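Local coordinates for protein transglutaminase elicitor (Phytophthora sojae, PDB 3TW5) that catalyses, as a transglutaminase, the acyl transfer that cross-links proteins, and probably acts as a molecular pattern recognised by plant innate immunity, at residues A[19-27]-A[308-316]; A[138-147]-A[357-365]. The protein carries 1 engineered substitution. One frame throughout, in Å; residues are numbered along the deposited sequence.

In the fold
From the N terminus the chain runs through helix 5-15 into the loop 19-27, which reaches strand 29-31 of the large antiparallel sheet; contact 1 joins this loop to the hairpin turn between strands 299-310 and 316-321, closing a loop of some 280 residues. Inside that span, the chain leaves helix 128-137 and enters segment 138-147, which pairs with the C-terminal helix 352-364 in contact 2, closing a second loop of about 210 residues. The order is therefore 19-27, 138-147, 308-316, 357-365, so the two closures cross and neither nests in the other. Their centres lie about 43 Å apart and their nearest atoms about 21 Å, placing the contacts in separate parts of the fold.

Contact 1 of 2, residues A[19-27]-A[308-316]; sequences MEMTLKDLP and LELDDAGEI
Thr-22 and Glu-315 face each other as a single beta bridge with 4.2 Å between their CA atoms, a non-hydrogen-bonded antiparallel pair framed by two backbone bonds. Ile-316 N gives a straight bond to Met-21 O (2.8 Å, 170° at the hydrogen), approaching almost in line with the carbonyl, whereas Leu-23 N reaches Gly-314 O only weakly at 3.4 Å. The loop 19-27 thereby docks on a beta hairpin whose strands, 299-310 and 316-321, are joined by a type I turn from Asp-311 to Gly-314. Gly-314, with positive phi, supplies the G1 bulge, and Asp-311 OD1 accepts Glu-315 N, a second tie within the turn.

Leu-23 is the main apolar plug. Its CG stands anti to the backbone N (chi1 180°), which carries the branched end over the hairpin: CD1 meets Leu-308 CD1, CD2 meets Leu-310 CD1 with the two side chains at about a right angle, and CB lies 4.0 Å from Ile-316 CG1. Ile-316 in turn extends CD1 to 3.7 Å from Leu-26 CD1. Leu-23 also touches Val-271 of strand 269-280, and both it and Leu-26 rest on His-206 of helix 202-215, so Leu-23 lies between the sheet and that helix.

Glu-20 folds its carboxylate back on its own loop; OE2 takes Thr-22 N through the anti lone pair and Met-21 N more weakly, which probably helps fix the backbone around Met-21. The methyl CG2 of Thr-22 sits beside Gly-314 O. Glu-315 places CG against the root of Met-21, 3.6 Å from Met-21 CB, while Glu-315 OE1 stays 5.6 Å from Glu-20 OE2.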
ATOM      1  N   MET A  19      21.413 -10.076  -0.233  1.00 43.31           N
ATOM      2  CA  MET A  19      20.691  -9.686  -1.446  1.00 43.28           C
ATOM      3  C   MET A  19      21.553  -9.964  -2.674  1.00 43.43           C
ATOM      4  O   MET A  19      22.771  -9.769  -2.638  1.00 43.50           O
ATOM      5  CB  MET A  19      20.313  -8.199  -1.409  1.00 43.13           C
ATOM      6  CG  MET A  19      19.338  -7.776  -0.309  1.00 42.82           C
ATOM      7  SD  MET A  19      17.650  -8.398  -0.478  1.00 42.40           S
ATOM      8  CE  MET A  19      17.707  -9.865   0.549  1.00 42.38           C
ATOM      9  N   GLU A  20      20.928 -10.422  -3.758  1.00 43.50           N
ATOM     10  CA  GLU A  20      21.651 -10.614  -5.013  1.00 43.69           C
ATOM     11  C   GLU A  20      21.891  -9.258  -5.679  1.00 43.69           C
ATOM     12  O   GLU A  20      20.957  -8.479  -5.877  1.00 43.80           O
ATOM     13  CB  GLU A  20      20.911 -11.579  -5.949  1.00 43.70           C
ATOM     14  CG  GLU A  20      21.640 -11.873  -7.266  1.00 44.06           C
ATOM     15  CD  GLU A  20      23.059 -12.390  -7.063  1.00 44.38           C
ATOM     16  OE1 GLU A  20      23.218 -13.578  -6.705  1.00 44.61           O
ATOM     17  OE2 GLU A  20      24.016 -11.612  -7.268  1.00 44.41           O
ATOM     18  N   MET A  21      23.150  -8.987  -6.011  1.00 43.66           N
ATOM     19  CA  MET A  21      23.563  -7.676  -6.505  1.00 43.71           C
ATOM     20  C   MET A  21      24.109  -7.732  -7.935  1.00 43.58           C
ATOM     21  O   MET A  21      24.352  -6.692  -8.552  1.00 43.51           O
ATOM     22  CB  MET A  21      24.612  -7.069  -5.569  1.00 43.94           C
ATOM     23  CG  MET A  21      24.220  -7.047  -4.096  1.00 44.40           C
ATOM     24  SD  MET A  21      23.425  -5.520  -3.569  1.00 44.81           S
ATOM     25  CE  MET A  21      24.853  -4.474  -3.287  1.00 44.79           C
ATOM     26  N   THR A  22      24.305  -8.945  -8.448  1.00 43.42           N
ATOM     27  CA  THR A  22      24.776  -9.151  -9.818  1.00 43.12           C
ATOM     28  C   THR A  22      23.578  -9.190 -10.761  1.00 43.00           C
ATOM     29  O   THR A  22      22.763 -10.117 -10.707  1.00 42.94           O
ATOM     30  CB  THR A  22      25.616 -10.446  -9.948  1.00 43.08           C
ATOM     31  OG1 THR A  22      26.694 -10.414  -9.006  1.00 43.07           O
ATOM     32  CG2 THR A  22      26.189 -10.584 -11.349  1.00 43.09           C
ATOM     33  N   LEU A  23      23.484  -8.178 -11.622  1.00 42.74           N
ATOM     34  CA  LEU A  23      22.321  -7.981 -12.493  1.00 42.57           C
ATOM     35  C   LEU A  23      21.926  -9.219 -13.296  1.00 42.59           C
ATOM     36  O   LEU A  23      20.745  -9.565 -13.355  1.00 42.55           O
ATOM     37  CB  LEU A  23      22.544  -6.785 -13.424  1.00 42.47           C
ATOM     38  CG  LEU A  23      21.453  -6.402 -14.432  1.00 42.44           C
ATOM     39  CD1 LEU A  23      20.106  -6.128 -13.769  1.00 42.34           C
ATOM     40  CD2 LEU A  23      21.900  -5.196 -15.234  1.00 42.44           C
ATOM     41  N   LYS A  24      22.914  -9.880 -13.903  1.00 42.66           N
ATOM     42  CA  LYS A  24      22.678 -11.054 -14.754  1.00 42.67           C
ATOM     43  C   LYS A  24      22.106 -12.248 -13.980  1.00 42.73           C
ATOM     44  O   LYS A  24      21.500 -13.145 -14.574  1.00 42.88           O
ATOM     45  CB  LYS A  24      23.962 -11.460 -15.486  1.00 42.54           C
ATOM     46  N   ASP A  25      22.294 -12.247 -12.662  1.00 42.70           N
ATOM     47  CA  ASP A  25      21.800 -13.322 -11.802  1.00 42.69           C
ATOM     48  C   ASP A  25      20.434 -13.021 -11.176  1.00 42.53           C
ATOM     49  O   ASP A  25      19.838 -13.891 -10.536  1.00 42.75           O
ATOM     50  CB  ASP A  25      22.825 -13.646 -10.707  1.00 42.87           C
ATOM     51  CG  ASP A  25      24.136 -14.180 -11.268  1.00 43.20           C
ATOM     52  OD1 ASP A  25      24.145 -14.646 -12.430  1.00 43.36           O
ATOM     53  OD2 ASP A  25      25.157 -14.136 -10.542  1.00 43.35           O
ATOM     54  N   LEU A  26      19.944 -11.797 -11.358  1.00 42.12           N
ATOM     55  CA  LEU A  26      18.630 -11.409 -10.846  1.00 41.67           C
ATOM     56  C   LEU A  26      17.515 -11.923 -11.745  1.00 41.50           C
ATOM     57  O   LEU A  26      17.691 -12.004 -12.960  1.00 41.55           O
ATOM     58  CB  LEU A  26      18.520  -9.888 -10.710  1.00 41.57           C
ATOM     59  CG  LEU A  26      19.264  -9.196  -9.565  1.00 41.34           C
ATOM     60  CD1 LEU A  26      19.199  -7.700  -9.762  1.00 41.21           C
ATOM     61  CD2 LEU A  26      18.701  -9.577  -8.202  1.00 41.07           C
ATOM     62  N   PRO A  27      16.363 -12.279 -11.152  1.00 41.39           N
ATOM     63  CA  PRO A  27      15.208 -12.635 -11.973  1.00 41.33           C
ATOM     64  C   PRO A  27      14.647 -11.411 -12.692  1.00 41.25           C
ATOM     65  O   PRO A  27      14.835 -10.280 -12.234  1.00 41.33           O
ATOM     66  CB  PRO A  27      14.201 -13.169 -10.950  1.00 41.30           C
ATOM     67  CG  PRO A  27      14.598 -12.546  -9.662  1.00 41.31           C
ATOM     68  CD  PRO A  27      16.088 -12.439  -9.713  1.00 41.40           C
ATOM     69  N   LEU A 308      21.197   1.539 -14.881  1.00 37.32           N
ATOM     70  CA  LEU A 308      21.888   0.889 -13.774  1.00 37.80           C
ATOM     71  C   LEU A 308      23.395   0.961 -13.988  1.00 38.22           C
ATOM     72  O   LEU A 308      23.881   0.755 -15.105  1.00 38.48           O
ATOM     73  CB  LEU A 308      21.438  -0.565 -13.618  1.00 37.64           C
ATOM     74  CG  LEU A 308      20.029  -0.839 -13.082  1.00 37.60           C
ATOM     75  CD1 LEU A 308      19.785  -2.337 -12.996  1.00 37.49           C
ATOM     76  CD2 LEU A 308      19.810  -0.186 -11.725  1.00 37.48           C
ATOM     77  N   GLU A 309      24.127   1.267 -12.921  1.00 38.66           N
ATOM     78  CA  GLU A 309      25.584   1.328 -12.983  1.00 39.23           C
ATOM     79  C   GLU A 309      26.196   0.001 -12.554  1.00 39.65           C
ATOM     80  O   GLU A 309      25.886  -0.520 -11.480  1.00 39.74           O
ATOM     81  CB  GLU A 309      26.117   2.462 -12.113  1.00 39.08           C
ATOM     82  CG  GLU A 309      25.713   3.842 -12.586  1.00 39.34           C
ATOM     83  CD  GLU A 309      25.754   4.874 -11.478  1.00 39.41           C
ATOM     84  OE1 GLU A 309      26.283   4.566 -10.392  1.00 39.45           O
ATOM     85  OE2 GLU A 309      25.255   5.996 -11.691  1.00 39.59           O
ATOM     86  N   LEU A 310      27.062  -0.536 -13.410  1.00 40.27           N
ATOM     87  CA  LEU A 310      27.722  -1.817 -13.172  1.00 40.74           C
ATOM     88  C   LEU A 310      29.227  -1.643 -13.022  1.00 41.14           C
ATOM     89  O   LEU A 310      29.826  -0.786 -13.672  1.00 41.31           O
ATOM     90  CB  LEU A 310      27.429  -2.777 -14.326  1.00 40.58           C
ATOM     91  CG  LEU A 310      26.216  -3.715 -14.274  1.00 40.64           C
ATOM     92  CD1 LEU A 310      24.910  -3.010 -13.917  1.00 40.61           C
ATOM     93  CD2 LEU A 310      26.074  -4.441 -15.605  1.00 40.58           C
ATOM     94  N   ASP A 311      29.835  -2.448 -12.156  1.00 41.77           N
ATOM     95  CA  ASP A 311      31.293  -2.516 -12.073  1.00 42.44           C
ATOM     96  C   ASP A 311      31.806  -3.621 -13.006  1.00 42.75           C
ATOM     97  O   ASP A 311      31.032  -4.176 -13.791  1.00 42.77           O
ATOM     98  CB  ASP A 311      31.761  -2.726 -10.623  1.00 42.42           C
ATOM     99  CG  ASP A 311      31.374  -4.091 -10.058  1.00 42.62           C
ATOM    100  OD1 ASP A 311      30.670  -4.869 -10.740  1.00 42.68           O
ATOM    101  OD2 ASP A 311      31.782  -4.385  -8.913  1.00 42.84           O
ATOM    102  N   ASP A 312      33.097  -3.936 -12.918  1.00 43.25           N
ATOM    103  CA  ASP A 312      33.699  -4.987 -13.745  1.00 43.67           C
ATOM    104  C   ASP A 312      33.044  -6.356 -13.567  1.00 43.63           C
ATOM    105  O   ASP A 312      32.826  -7.072 -14.545  1.00 43.68           O
ATOM    106  CB  ASP A 312      35.199  -5.088 -13.478  1.00 44.05           C
ATOM    107  CG  ASP A 312      35.974  -3.942 -14.088  1.00 44.69           C
ATOM    108  OD1 ASP A 312      36.961  -3.496 -13.461  1.00 45.42           O
ATOM    109  OD2 ASP A 312      35.595  -3.485 -15.191  1.00 45.30           O
ATOM    110  N   ALA A 313      32.726  -6.706 -12.322  1.00 43.60           N
ATOM    111  CA  ALA A 313      32.093  -7.987 -12.008  1.00 43.53           C
ATOM    112  C   ALA A 313      30.614  -8.024 -12.402  1.00 43.50           C
ATOM    113  O   ALA A 313      29.932  -9.027 -12.176  1.00 43.67           O
ATOM    114  CB  ALA A 313      32.263  -8.318 -10.526  1.00 43.54           C
ATOM    115  N   GLY A 314      30.126  -6.933 -12.989  1.00 43.36           N
ATOM    116  CA  GLY A 314      28.732  -6.836 -13.423  1.00 43.23           C
ATOM    117  C   GLY A 314      27.768  -6.703 -12.261  1.00 43.18           C
ATOM    118  O   GLY A 314      26.605  -7.110 -12.350  1.00 43.17           O
ATOM    119  N   GLU A 315      28.263  -6.130 -11.168  1.00 43.07           N
ATOM    120  CA  GLU A 315      27.475  -5.937  -9.963  1.00 43.08           C
ATOM    121  C   GLU A 315      26.886  -4.529  -9.936  1.00 42.65           C
ATOM    122  O   GLU A 315      27.565  -3.562 -10.277  1.00 42.55           O
ATOM    123  CB  GLU A 315      28.342  -6.193  -8.729  1.00 43.39           C
ATOM    124  CG  GLU A 315      27.551  -6.415  -7.453  1.00 44.48           C
ATOM    125  CD  GLU A 315      28.301  -7.246  -6.425  1.00 45.28           C
ATOM    126  OE1 GLU A 315      28.575  -8.437  -6.698  1.00 45.81           O
ATOM    127  OE2 GLU A 315      28.598  -6.708  -5.334  1.00 45.57           O
ATOM    128  N   ILE A 316      25.619  -4.427  -9.540  1.00 42.24           N
ATOM    129  CA  ILE A 316      24.929  -3.142  -9.461  1.00 41.88           C
ATOM    130  C   ILE A 316      25.488  -2.311  -8.309  1.00 41.81           C
ATOM    131  O   ILE A 316      25.400  -2.706  -7.143  1.00 41.83           O
ATOM    132  CB  ILE A 316      23.403  -3.309  -9.284  1.00 41.77           C
ATOM    133  CG1 ILE A 316      22.829  -4.245 -10.348  1.00 41.50           C
ATOM    134  CG2 ILE A 316      22.713  -1.951  -9.340  1.00 41.89           C
ATOM    135  CD1 ILE A 316      21.489  -4.834  -9.986  1.00 41.09           C
TER

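Contact 2 of 2, residues A[138-147]-A[357-365]; sequences ETEPKCPVKH and MLLKKSAAC
His-147 and Leu-358 meet where the short strand 145-147 passes the C-terminal helix. His-147 CB rests 3.8 Å from Leu-358 CD2, and with CG anti to the backbone N (chi1 -169°) the ring is set beside Met-357. There the Met-357 methyl CE covers one face in a CH-pi contact, offset toward the rim on which CD2 and NE2 lie, with His-147 NE2 at 3.5 Å from Met-357 CE. Lys-361 NZ comes up at the ring edge, and the ring of Phe-68 also meets this histidine. Next along, Val-145 sets CG1 against Leu-358 CD2 and Lys-361 CB, and CG2 against the backbone of Ser-362.

Strand 145-147 belongs to a two-stranded antiparallel hairpin with 150-152, and runs at 142° to helix segment 357-364, 8.9 Å from its axis. Ahead of this strand the chain passes the C-terminal end of the helix, where a disulfide joins Cys-143 SG to Cys-365 SG. Next to the disulfide, in the last turn of the helix, Ser-362 grips the same backbone: its O accepts Cys-143 N (3.3 Å) and, weakly, Lys-142 N, while its OG donates to Cys-143 O (2.9 Å) from above the carbonyl plane. Farther back, Pro-141 CG packs on Leu-359 CD2, and Glu-138 places CG at 3.8 Å from Leu-359 CD1 as its carboxylate is hydrogen-bonded by the hydroxyls of Tyr-165 (at OE1) and Tyr-352 (at OE2).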
ATOM      1  N   GLU A 138      -2.951 -10.863   5.458  1.00 41.20           N
ATOM      2  CA  GLU A 138      -4.233 -11.480   5.791  1.00 41.79           C
ATOM      3  C   GLU A 138      -4.880 -12.173   4.586  1.00 42.08           C
ATOM      4  O   GLU A 138      -5.023 -11.572   3.519  1.00 42.19           O
ATOM      5  CB  GLU A 138      -5.178 -10.431   6.384  1.00 41.68           C
ATOM      6  CG  GLU A 138      -5.967 -10.903   7.588  1.00 41.88           C
ATOM      7  CD  GLU A 138      -5.127 -10.982   8.852  1.00 42.05           C
ATOM      8  OE1 GLU A 138      -4.450  -9.988   9.193  1.00 41.85           O
ATOM      9  OE2 GLU A 138      -5.153 -12.042   9.511  1.00 42.28           O
ATOM     10  N   THR A 139      -5.250 -13.442   4.766  1.00 42.52           N
ATOM     11  CA  THR A 139      -5.995 -14.200   3.759  1.00 43.15           C
ATOM     12  C   THR A 139      -7.309 -13.482   3.469  1.00 43.60           C
ATOM     13  O   THR A 139      -8.002 -13.062   4.398  1.00 43.96           O
ATOM     14  CB  THR A 139      -6.295 -15.637   4.244  1.00 43.03           C
ATOM     15  OG1 THR A 139      -5.081 -16.275   4.653  1.00 43.20           O
ATOM     16  CG2 THR A 139      -6.940 -16.465   3.142  1.00 43.10           C
ATOM     17  N   GLU A 140      -7.645 -13.336   2.187  1.00 44.18           N
ATOM     18  CA  GLU A 140      -8.845 -12.603   1.781  1.00 44.68           C
ATOM     19  C   GLU A 140     -10.131 -13.268   2.264  1.00 45.16           C
ATOM     20  O   GLU A 140     -10.278 -14.484   2.136  1.00 45.21           O
ATOM     21  CB  GLU A 140      -8.897 -12.431   0.261  1.00 44.58           C
ATOM     22  CG  GLU A 140     -10.031 -11.518  -0.207  1.00 44.63           C
ATOM     23  CD  GLU A 140     -10.208 -11.497  -1.708  1.00 44.63           C
ATOM     24  OE1 GLU A 140     -10.490 -10.408  -2.251  1.00 44.59           O
ATOM     25  OE2 GLU A 140     -10.077 -12.563  -2.344  1.00 44.82           O
ATOM     26  N   PRO A 141     -11.059 -12.469   2.830  1.00 45.71           N
ATOM     27  CA  PRO A 141     -12.408 -12.949   3.104  1.00 46.30           C
ATOM     28  C   PRO A 141     -13.070 -13.386   1.803  1.00 46.98           C
ATOM     29  O   PRO A 141     -13.047 -12.639   0.820  1.00 47.13           O
ATOM     30  CB  PRO A 141     -13.117 -11.709   3.658  1.00 46.12           C
ATOM     31  CG  PRO A 141     -12.047 -10.854   4.179  1.00 45.89           C
ATOM     32  CD  PRO A 141     -10.859 -11.089   3.309  1.00 45.71           C
ATOM     33  N   LYS A 142     -13.637 -14.590   1.789  1.00 47.87           N
ATOM     34  CA  LYS A 142     -14.225 -15.135   0.567  1.00 48.78           C
ATOM     35  C   LYS A 142     -15.748 -14.989   0.534  1.00 49.28           C
ATOM     36  O   LYS A 142     -16.297 -14.375  -0.386  1.00 49.42           O
ATOM     37  CB  LYS A 142     -13.812 -16.598   0.359  1.00 48.77           C
ATOM     38  CG  LYS A 142     -13.833 -17.037  -1.103  1.00 49.18           C
ATOM     39  CD  LYS A 142     -14.006 -18.545  -1.255  1.00 49.74           C
ATOM     40  CE  LYS A 142     -12.694 -19.304  -1.078  1.00 50.09           C
ATOM     41  NZ  LYS A 142     -12.921 -20.781  -1.071  1.00 50.26           N
ATOM     42  N   CYS A 143     -16.424 -15.544   1.537  1.00 49.95           N
ATOM     43  CA  CYS A 143     -17.885 -15.556   1.557  1.00 50.75           C
ATOM     44  C   CYS A 143     -18.447 -15.136   2.932  1.00 50.62           C
ATOM     45  O   CYS A 143     -17.724 -15.197   3.930  1.00 50.73           O
ATOM     46  CB  CYS A 143     -18.399 -16.934   1.111  1.00 51.07           C
ATOM     47  SG  CYS A 143     -18.039 -18.277   2.254  1.00 52.87           S
ATOM     48  N   PRO A 144     -19.729 -14.699   2.983  1.00 50.62           N
ATOM     49  CA  PRO A 144     -20.323 -14.114   4.197  1.00 50.57           C
ATOM     50  C   PRO A 144     -20.280 -14.999   5.443  1.00 50.55           C
ATOM     51  O   PRO A 144     -20.259 -16.227   5.336  1.00 50.48           O
ATOM     52  CB  PRO A 144     -21.779 -13.863   3.788  1.00 50.56           C
ATOM     53  CG  PRO A 144     -21.733 -13.710   2.319  1.00 50.49           C
ATOM     54  CD  PRO A 144     -20.688 -14.682   1.861  1.00 50.57           C
ATOM     55  N   VAL A 145     -20.262 -14.357   6.612  1.00 50.62           N
ATOM     56  CA  VAL A 145     -20.242 -15.043   7.908  1.00 50.72           C
ATOM     57  C   VAL A 145     -21.310 -14.462   8.835  1.00 50.78           C
ATOM     58  O   VAL A 145     -21.359 -13.249   9.057  1.00 50.79           O
ATOM     59  CB  VAL A 145     -18.861 -14.927   8.605  1.00 50.68           C
ATOM     60  CG1 VAL A 145     -18.852 -15.694   9.925  1.00 50.71           C
ATOM     61  CG2 VAL A 145     -17.758 -15.434   7.702  1.00 50.72           C
ATOM     62  N   LYS A 146     -22.164 -15.333   9.368  1.00 50.84           N
ATOM     63  CA  LYS A 146     -23.177 -14.920  10.337  1.00 50.90           C
ATOM     64  C   LYS A 146     -22.688 -15.203  11.751  1.00 50.88           C
ATOM     65  O   LYS A 146     -22.259 -16.319  12.061  1.00 50.87           O
ATOM     66  CB  LYS A 146     -24.512 -15.625  10.072  1.00 50.88           C
ATOM     67  N   HIS A 147     -22.741 -14.179  12.598  1.00 50.86           N
ATOM     68  CA  HIS A 147     -22.339 -14.303  13.994  1.00 50.88           C
ATOM     69  C   HIS A 147     -23.277 -13.486  14.873  1.00 50.92           C
ATOM     70  O   HIS A 147     -23.407 -12.275  14.692  1.00 50.92           O
ATOM     71  CB  HIS A 147     -20.893 -13.844  14.179  1.00 50.88           C
ATOM     72  CG  HIS A 147     -20.323 -14.177  15.521  1.00 51.01           C
ATOM     73  ND1 HIS A 147     -20.443 -13.339  16.608  1.00 51.11           N
ATOM     74  CD2 HIS A 147     -19.631 -15.258  15.951  1.00 51.09           C
ATOM     75  CE1 HIS A 147     -19.848 -13.889  17.652  1.00 51.27           C
ATOM     76  NE2 HIS A 147     -19.347 -15.053  17.280  1.00 51.17           N
ATOM     77  N   MET A 357     -11.292 -14.303  14.202  1.00 45.07           N
ATOM     78  CA  MET A 357     -12.291 -15.366  14.274  1.00 45.37           C
ATOM     79  C   MET A 357     -13.213 -15.342  13.052  1.00 45.54           C
ATOM     80  O   MET A 357     -13.486 -16.388  12.455  1.00 45.57           O
ATOM     81  CB  MET A 357     -13.085 -15.246  15.584  1.00 45.31           C
ATOM     82  CG  MET A 357     -14.194 -16.280  15.789  1.00 45.40           C
ATOM     83  SD  MET A 357     -15.802 -15.772  15.128  1.00 45.65           S
ATOM     84  CE  MET A 357     -16.151 -14.330  16.133  1.00 45.45           C
ATOM     85  N   LEU A 358     -13.671 -14.146  12.687  1.00 45.82           N
ATOM     86  CA  LEU A 358     -14.559 -13.964  11.539  1.00 46.10           C
ATOM     87  C   LEU A 358     -13.826 -14.155  10.210  1.00 46.42           C
ATOM     88  O   LEU A 358     -14.379 -14.729   9.271  1.00 46.43           O
ATOM     89  CB  LEU A 358     -15.237 -12.590  11.591  1.00 45.92           C
ATOM     90  CG  LEU A 358     -16.270 -12.323  12.694  1.00 45.71           C
ATOM     91  CD1 LEU A 358     -16.668 -10.858  12.699  1.00 45.38           C
ATOM     92  CD2 LEU A 358     -17.503 -13.211  12.552  1.00 45.33           C
ATOM     93  N   LEU A 359     -12.582 -13.677  10.150  1.00 46.86           N
ATOM     94  CA  LEU A 359     -11.728 -13.840   8.972  1.00 47.30           C
ATOM     95  C   LEU A 359     -11.462 -15.307   8.632  1.00 47.70           C
ATOM     96  O   LEU A 359     -11.459 -15.685   7.459  1.00 47.68           O
ATOM     97  CB  LEU A 359     -10.397 -13.109   9.167  1.00 47.12           C
ATOM     98  CG  LEU A 359     -10.371 -11.586   9.018  1.00 47.12           C
ATOM     99  CD1 LEU A 359      -9.132 -11.025   9.687  1.00 47.02           C
ATOM    100  CD2 LEU A 359     -10.431 -11.160   7.558  1.00 46.95           C
ATOM    101  N   LYS A 360     -11.239 -16.124   9.662  1.00 48.31           N
ATOM    102  CA  LYS A 360     -10.971 -17.550   9.477  1.00 48.98           C
ATOM    103  C   LYS A 360     -12.182 -18.277   8.898  1.00 49.18           C
ATOM    104  O   LYS A 360     -12.035 -19.158   8.050  1.00 49.39           O
ATOM    105  CB  LYS A 360     -10.546 -18.209  10.793  1.00 49.07           C
ATOM    106  CG  LYS A 360      -9.961 -19.604  10.613  1.00 49.59           C
ATOM    107  CD  LYS A 360     -10.077 -20.443  11.875  1.00 50.25           C
ATOM    108  CE  LYS A 360      -9.652 -21.883  11.605  1.00 50.56           C
ATOM    109  NZ  LYS A 360      -9.732 -22.730  12.825  1.00 50.78           N
ATOM    110  N   LYS A 361     -13.371 -17.900   9.361  1.00 49.51           N
ATOM    111  CA  LYS A 361     -14.615 -18.488   8.874  1.00 49.79           C
ATOM    112  C   LYS A 361     -14.939 -18.030   7.456  1.00 49.94           C
ATOM    113  O   LYS A 361     -15.489 -18.792   6.664  1.00 50.09           O
ATOM    114  CB  LYS A 361     -15.773 -18.150   9.812  1.00 49.84           C
ATOM    115  CG  LYS A 361     -15.718 -18.870  11.145  1.00 50.06           C
ATOM    116  CD  LYS A 361     -16.888 -18.476  12.025  1.00 50.36           C
ATOM    117  CE  LYS A 361     -16.865 -19.241  13.334  1.00 50.55           C
ATOM    118  NZ  LYS A 361     -17.926 -18.757  14.251  1.00 51.02           N
ATOM    119  N   SER A 362     -14.586 -16.787   7.141  1.00 50.17           N
ATOM    120  CA  SER A 362     -14.840 -16.219   5.821  1.00 50.46           C
ATOM    121  C   SER A 362     -13.986 -16.867   4.733  1.00 50.76           C
ATOM    122  O   SER A 362     -14.468 -17.122   3.628  1.00 50.82           O
ATOM    123  CB  SER A 362     -14.601 -14.713   5.839  1.00 50.29           C
ATOM    124  OG  SER A 362     -15.193 -14.101   4.712  1.00 50.20           O
ATOM    125  N   ALA A 363     -12.722 -17.126   5.058  1.00 51.16           N
ATOM    126  CA  ALA A 363     -11.773 -17.714   4.119  1.00 51.60           C
ATOM    127  C   ALA A 363     -12.036 -19.201   3.885  1.00 51.91           C
ATOM    128  O   ALA A 363     -11.816 -19.708   2.782  1.00 52.02           O
ATOM    129  CB  ALA A 363     -10.345 -17.496   4.605  1.00 51.59           C
ATOM    130  N   ALA A 364     -12.503 -19.888   4.926  1.00 52.30           N
ATOM    131  CA  ALA A 364     -12.794 -21.321   4.852  1.00 52.75           C
ATOM    132  C   ALA A 364     -14.227 -21.587   4.384  1.00 53.03           C
ATOM    133  O   ALA A 364     -14.602 -22.737   4.134  1.00 53.19           O
ATOM    134  CB  ALA A 364     -12.532 -21.986   6.200  1.00 52.66           C
ATOM    135  N   CYS A 365     -15.009 -20.516   4.258  1.00 53.38           N
ATOM    136  CA  CYS A 365     -16.422 -20.577   3.868  1.00 53.75           C
ATOM    137  C   CYS A 365     -17.278 -21.466   4.785  1.00 54.13           C
ATOM    138  O   CYS A 365     -17.821 -22.488   4.357  1.00 54.34           O
ATOM    139  CB  CYS A 365     -16.588 -20.927   2.378  1.00 53.55           C
ATOM    140  SG  CYS A 365     -16.690 -19.463   1.291  1.00 53.48           S
TER